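Local coordinates for protein oxidoreductase (Thermotoga maritima, PDB 1ZH8) that probably catalyses NADP-dependent oxidation or reduction at an alcohol or carbonyl group, at residues 201-206 / 248-253. Numbering follows the deposited sequence.
Sequences VHHAAA and YTISYS. With NAP (NADP nicotinamide-adenine-dinucleotide phosphate), chain D.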
# COMPACT_ATOMS: atom_id res chain seq x y z
N VAL A 201 6.01 -10.79 12.77
CA VAL A 201 5.66 -10.47 14.16
C VAL A 201 6.35 -9.17 14.67
O VAL A 201 5.73 -8.35 15.34
CB VAL A 201 5.77 -11.69 15.11
CG1 VAL A 201 4.79 -12.77 14.66
CG2 VAL A 201 7.21 -12.25 15.17
N HIS A 202 7.62 -8.95 14.31
CA HIS A 202 8.29 -7.68 14.62
C HIS A 202 7.52 -6.47 14.12
O HIS A 202 7.24 -5.52 14.87
CB HIS A 202 9.69 -7.62 14.01
CG HIS A 202 10.64 -8.60 14.60
ND1 HIS A 202 10.93 -8.64 15.95
CD2 HIS A 202 11.37 -9.59 14.03
CE1 HIS A 202 11.80 -9.60 16.18
NE2 HIS A 202 12.08 -10.20 15.03
N HIS A 203 7.18 -6.50 12.83
CA HIS A 203 6.45 -5.40 12.23
C HIS A 203 5.05 -5.18 12.84
O HIS A 203 4.65 -4.03 13.09
CB HIS A 203 6.45 -5.57 10.71
CG HIS A 203 7.78 -6.02 10.16
ND1 HIS A 203 7.90 -7.03 9.23
CD2 HIS A 203 9.05 -5.64 10.47
CE1 HIS A 203 9.18 -7.24 8.97
NE2 HIS A 203 9.90 -6.41 9.70
N ALA A 204 4.32 -6.25 13.13
CA ALA A 204 3.02 -6.11 13.78
C ALA A 204 3.20 -5.51 15.18
O ALA A 204 2.42 -4.64 15.61
CB ALA A 204 2.31 -7.47 13.87
N ALA A 205 4.25 -5.96 15.87
CA ALA A 205 4.52 -5.43 17.19
C ALA A 205 4.65 -3.90 17.12
O ALA A 205 3.97 -3.16 17.86
CB ALA A 205 5.75 -6.08 17.79
N ALA A 206 5.46 -3.44 16.17
CA ALA A 206 5.70 -2.00 16.02
C ALA A 206 4.45 -1.23 15.66
O ALA A 206 4.16 -0.20 16.25
CB ALA A 206 6.82 -1.73 15.03
N TYR A 248 1.04 -2.36 4.54
CA TYR A 248 2.27 -3.00 4.95
C TYR A 248 2.63 -3.96 3.83
O TYR A 248 1.84 -4.87 3.54
CB TYR A 248 2.08 -3.72 6.28
CG TYR A 248 3.12 -4.78 6.62
CD1 TYR A 248 4.44 -4.43 6.90
CD2 TYR A 248 2.75 -6.12 6.70
CE1 TYR A 248 5.37 -5.40 7.21
CE2 TYR A 248 3.68 -7.11 7.04
CZ TYR A 248 4.98 -6.74 7.29
OH TYR A 248 5.90 -7.72 7.62
N THR A 249 3.79 -3.72 3.21
CA THR A 249 4.31 -4.54 2.09
C THR A 249 5.76 -4.94 2.38
O THR A 249 6.58 -4.10 2.78
CB THR A 249 4.27 -3.76 0.77
OG1 THR A 249 2.92 -3.49 0.43
CG2 THR A 249 4.86 -4.55 -0.35
N ILE A 250 6.08 -6.22 2.19
CA ILE A 250 7.44 -6.67 2.41
C ILE A 250 7.82 -7.77 1.45
O ILE A 250 7.00 -8.63 1.12
CB ILE A 250 7.67 -7.13 3.86
CG1 ILE A 250 9.14 -7.51 4.12
CG2 ILE A 250 6.73 -8.29 4.22
CD1 ILE A 250 9.49 -7.61 5.62
N SER A 251 9.07 -7.73 0.98
CA SER A 251 9.68 -8.82 0.24
C SER A 251 10.92 -9.22 0.99
O SER A 251 11.78 -8.40 1.24
CB SER A 251 10.08 -8.38 -1.16
OG SER A 251 10.77 -9.44 -1.82
N TYR A 252 11.02 -10.47 1.38
CA TYR A 252 12.24 -10.90 2.02
C TYR A 252 13.38 -11.12 1.02
O TYR A 252 14.54 -11.14 1.43
CB TYR A 252 11.98 -12.12 2.87
CG TYR A 252 11.25 -11.76 4.13
CD1 TYR A 252 9.87 -11.61 4.13
CD2 TYR A 252 11.94 -11.57 5.32
CE1 TYR A 252 9.18 -11.27 5.30
CE2 TYR A 252 11.28 -11.23 6.49
CZ TYR A 252 9.90 -11.08 6.47
OH TYR A 252 9.23 -10.75 7.63
N SER A 253 13.07 -11.23 -0.27
CA SER A 253 14.09 -11.61 -1.26
C SER A 253 14.55 -10.47 -2.18
O SER A 253 15.68 -10.48 -2.65
CB SER A 253 13.61 -12.82 -2.06
OG SER A 253 13.84 -12.67 -3.45
PA NAP D . 19.15 -21.38 14.78
O1A NAP D . 20.49 -20.79 14.47
O2A NAP D . 18.81 -22.54 13.94
O5B NAP D . 19.10 -21.69 16.35
C5B NAP D . 18.32 -22.76 16.83
C4B NAP D . 19.15 -23.52 17.85
O4B NAP D . 18.34 -24.47 18.53
C3B NAP D . 20.27 -24.31 17.19
O3B NAP D . 21.34 -24.24 18.09
C2B NAP D . 19.68 -25.71 17.15
O2B NAP D . 20.45 -26.89 16.95
C1B NAP D . 18.98 -25.74 18.49
N9A NAP D . 18.02 -26.83 18.56
C8A NAP D . 17.26 -27.36 17.54
N7A NAP D . 16.49 -28.34 18.05
C5A NAP D . 16.75 -28.44 19.38
C6A NAP D . 16.26 -29.26 20.39
N6A NAP D . 15.36 -30.19 20.12
N1A NAP D . 16.70 -29.11 21.68
C2A NAP D . 17.65 -28.15 21.96
N3A NAP D . 18.14 -27.35 20.97
C4A NAP D . 17.70 -27.49 19.71
O3 NAP D . 18.04 -20.26 14.54
PN NAP D . 18.03 -18.82 15.26
O1N NAP D . 19.00 -18.69 16.40
O2N NAP D . 18.04 -17.93 14.11
O5D NAP D . 16.57 -18.71 15.92
C5D NAP D . 16.21 -19.28 17.17
C4D NAP D . 15.05 -18.48 17.76
O4D NAP D . 15.44 -17.12 17.86
C3D NAP D . 13.83 -18.52 16.84
O3D NAP D . 12.64 -18.66 17.59
C2D NAP D . 13.83 -17.19 16.14
O2D NAP D . 12.53 -16.75 15.80
C1D NAP D . 14.51 -16.30 17.17
N1N NAP D . 15.16 -15.16 16.52
C2N NAP D . 14.79 -13.91 16.90
C3N NAP D . 15.37 -12.78 16.31
C7N NAP D . 15.12 -11.40 16.87
O7N NAP D . 15.73 -10.33 16.20
N7N NAP D . 14.37 -11.22 17.97
C4N NAP D . 16.36 -12.96 15.33
C5N NAP D . 16.76 -14.25 14.96
C6N NAP D . 16.14 -15.36 15.57
P2B NAP D . 22.03 -27.20 17.07
O1X NAP D . 22.42 -27.53 18.50
O2X NAP D . 22.85 -26.01 16.62
O3X NAP D . 22.24 -28.39 16.17
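His203 carries CG anti to its carbonyl carbon (chi1 -42°), and Tyr248 carries CG anti to its backbone N (chi1 161°). These torsions send the imidazole off the helix and the phenol off the strand until they meet. The two side chains cross at about a right angle. Tyr248 OH lies at the edge of the imidazole, near its plane, and hydrogen-bonds to His203 ND1 at 2.7 Å. The angle is 152°, and the proton may sit on the nitrogen or on the oxygen. The rings are oblique to each other. Behind the bond, His203 CB packs on Tyr248 CE1 at 3.7 Å.

The tip of Ile250 also reaches the imidazole: its CD1 is 3.4 Å from His203 CE1. Tyr252 OH approaches the same carbon, His203 CE1, at 3.8 Å. The contact is buried and joins helix 195-211 to strand 245-251 of the large mixed sheet in the GFO/IDH/MocA C-terminal domain. The helix packs on one face of that sheet, where Trp168 of the adjacent strand 163-171 meets the His203 ring edge-to-face. An alanine in place of His203 would probably leave the buried Tyr248 hydroxyl without this partner and open a gap beside Ile250 CD1.

The neighbouring His202 turns its ring edge to the cofactor instead. His202 CE1 lies 3.5 Å from N7N of the NADP carboxamide, and that nitrogen is in the plane of the imidazole, at its edge. His202 ND1 is hydrogen-bonded to Glu140 OE2, which probably helps hold the imidazole in this orientation.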